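Local coordinates for protein putative streptothricin acetyltransferase (Bacillus anthracis, PDB 3PP9) that probably transfers an acetyl group from acetyl coenzyme A to streptothricin-type antibiotics, using a GNAT acetyltransferase fold that binds this acetyl donor, at residues 10-13 with 14-17. Sequence-based numbering, arbitrary orientation.
Sequences ELET and NDLD
In both D15 and E12, CG lies anti to the carbonyl carbon and beside the backbone N (chi1 -63° in D15 and -62° in E12). In D15 this torsion carries the carboxylate back along the chain toward E12, where OD2 takes the backbone N-H of E12 from above the carboxylate plane, at 2.9 Å from E12 N. The favour is returned through the main chain, D15 N donating to E12 O at 2.9 Å. Side chain to N-H and N-H to carbonyl thus close a reciprocal pair between residues three apart, a worked example of how an acidic residue can pin the start of a 3-10 turn. The next rung, L16 N to T13 O at 3.0 Å, continues the i to i+3 pattern.

E12 runs on extended beyond CG, which takes its carboxylate out to a water shared with D15, the two carboxylate planes only 17° apart. This water donates to both acids, 2.8 Å from E12 OE1 and 2.9 Å from D15 OD1. Beneath the polar layer, L11 CD1 rests against D15 CB at 3.7 Å, the two side chains passing alongside one another and running in opposite senses, while L11 CD2 approaches L16 CD2 at 4.2 Å. L11 also packs on I78 and I80 of strand 76-83, joining the turn that follows strand 7-10, outermost in the sheet of this chain, to the neighbouring strand.

R9 forms a salt bridge with D15 OD2, so that oxygen serves both a cation and a backbone N-H. Together with the shared water, this probably offsets the proximity of two acids and favours an ionised D15.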
ATOM      1  N   GLU A  10      23.858 -12.697   2.689  1.00 13.97           N
ATOM      2  CA  GLU A  10      22.546 -13.170   3.097  1.00 14.95           C
ATOM      3  C   GLU A  10      22.557 -13.684   4.538  1.00 15.43           C
ATOM      4  O   GLU A  10      23.495 -14.410   4.968  1.00 16.14           O
ATOM      5  CB  GLU A  10      22.067 -14.274   2.140  1.00 16.05           C
ATOM      6  CG  GLU A  10      20.685 -14.832   2.431  1.00 17.77           C
ATOM      7  CD  GLU A  10      20.262 -15.887   1.393  1.00 20.77           C
ATOM      8  OE1 GLU A  10      21.010 -16.125   0.436  1.00 24.00           O
ATOM      9  OE2 GLU A  10      19.157 -16.444   1.532  1.00 27.40           O
ATOM     10  N   LEU A  11      21.511 -13.320   5.263  1.00 15.00           N
ATOM     11  CA  LEU A  11      21.321 -13.742   6.652  1.00 15.45           C
ATOM     12  C   LEU A  11      21.180 -15.268   6.708  1.00 17.16           C
ATOM     13  O   LEU A  11      20.522 -15.875   5.856  1.00 18.19           O
ATOM     14  CB  LEU A  11      20.045 -13.115   7.220  1.00 15.97           C
ATOM     15  CG  LEU A  11      19.731 -13.425   8.686  1.00 17.49           C
ATOM     16  CD1 LEU A  11      20.714 -12.732   9.560  1.00 18.37           C
ATOM     17  CD2 LEU A  11      18.324 -12.955   9.002  1.00 20.30           C
ATOM     18  N   GLU A  12      21.774 -15.867   7.745  1.00 17.39           N
ATOM     19  CA  GLU A  12      21.751 -17.320   7.984  1.00 18.45           C
ATOM     20  C   GLU A  12      21.153 -17.588   9.351  1.00 19.05           C
ATOM     21  O   GLU A  12      21.223 -16.754  10.243  1.00 19.23           O
ATOM     22  CB  GLU A  12      23.195 -17.871   7.953  1.00 18.42           C
ATOM     23  CG  GLU A  12      23.900 -17.695   6.604  1.00 19.73           C
ATOM     24  CD  GLU A  12      25.406 -17.995   6.624  1.00 20.17           C
ATOM     25  OE1 GLU A  12      25.956 -18.445   7.666  1.00 21.76           O
ATOM     26  OE2 GLU A  12      26.041 -17.755   5.572  1.00 19.39           O
ATOM     27  N   THR A  13      20.577 -18.769   9.511  1.00 20.31           N
ATOM     28  CA  THR A  13      19.999 -19.166  10.778  1.00 22.07           C
ATOM     29  C   THR A  13      21.014 -18.994  11.911  1.00 21.84           C
ATOM     30  O   THR A  13      20.697 -18.471  12.975  1.00 23.24           O
ATOM     31  CB  THR A  13      19.561 -20.628  10.712  1.00 22.93           C
ATOM     32  OG1 THR A  13      18.557 -20.785   9.697  1.00 26.00           O
ATOM     33  CG2 THR A  13      19.013 -21.060  12.054  1.00 26.41           C
ATOM     34  N   ASN A  14      22.250 -19.401  11.649  1.00 22.63           N
ATOM     35  CA  ASN A  14      23.316 -19.323  12.631  1.00 24.65           C
ATOM     36  C   ASN A  14      23.682 -17.874  13.054  1.00 24.24           C
ATOM     37  O   ASN A  14      24.393 -17.682  14.032  1.00 25.79           O
ATOM     38  CB  ASN A  14      24.534 -20.172  12.169  1.00 25.61           C
ATOM     39  CG  ASN A  14      24.235 -21.708  12.104  1.00 28.10           C
ATOM     40  OD1 ASN A  14      24.993 -22.477  11.478  1.00 32.41           O
ATOM     41  ND2 ASN A  14      23.138 -22.143  12.726  1.00 30.44           N
ATOM     42  N   ASP A  15      23.183 -16.856  12.342  1.00 22.93           N
ATOM     43  CA  ASP A  15      23.423 -15.458  12.702  1.00 22.99           C
ATOM     44  C   ASP A  15      22.404 -14.930  13.707  1.00 23.95           C
ATOM     45  O   ASP A  15      22.634 -13.903  14.334  1.00 24.11           O
ATOM     46  CB  ASP A  15      23.273 -14.533  11.467  1.00 22.43           C
ATOM     47  CG  ASP A  15      24.288 -14.814  10.376  1.00 22.93           C
ATOM     48  OD1 ASP A  15      25.454 -15.124  10.700  1.00 23.06           O
ATOM     49  OD2 ASP A  15      23.927 -14.647   9.178  1.00 20.77           O
ATOM     50  N   LEU A  16      21.266 -15.607  13.835  1.00 25.90           N
ATOM     51  CA  LEU A  16      20.170 -15.113  14.694  1.00 28.23           C
ATOM     52  C   LEU A  16      20.484 -14.773  16.148  1.00 31.35           C
ATOM     53  O   LEU A  16      19.898 -13.840  16.699  1.00 31.25           O
ATOM     54  CB  LEU A  16      18.951 -16.047  14.600  1.00 27.81           C
ATOM     55  CG  LEU A  16      18.316 -16.113  13.205  1.00 27.25           C
ATOM     56  CD1 LEU A  16      17.216 -17.168  13.140  1.00 28.74           C
ATOM     57  CD2 LEU A  16      17.786 -14.729  12.790  1.00 28.56           C
ATOM     58  N   ASP A  17      21.386 -15.527  16.773  0.50 33.42           N
ATOM     59  CA  ASP A  17      21.764 -15.272  18.169  0.50 35.70           C
ATOM     60  C   ASP A  17      22.970 -14.338  18.285  0.50 36.54           C
ATOM     61  O   ASP A  17      23.237 -13.794  19.359  0.50 37.73           O
ATOM     62  CB  ASP A  17      22.048 -16.584  18.899  0.50 36.66           C
ATOM     63  CG  ASP A  17      20.811 -17.454  19.041  0.50 38.13           C
ATOM     64  OD1 ASP A  17      19.693 -16.954  18.784  0.50 40.33           O
ATOM     65  OD2 ASP A  17      20.953 -18.632  19.429  0.50 39.49           O
TER
HETATM   66  O   HOH W   1      26.142 -17.912  10.371  1.00 14.12           O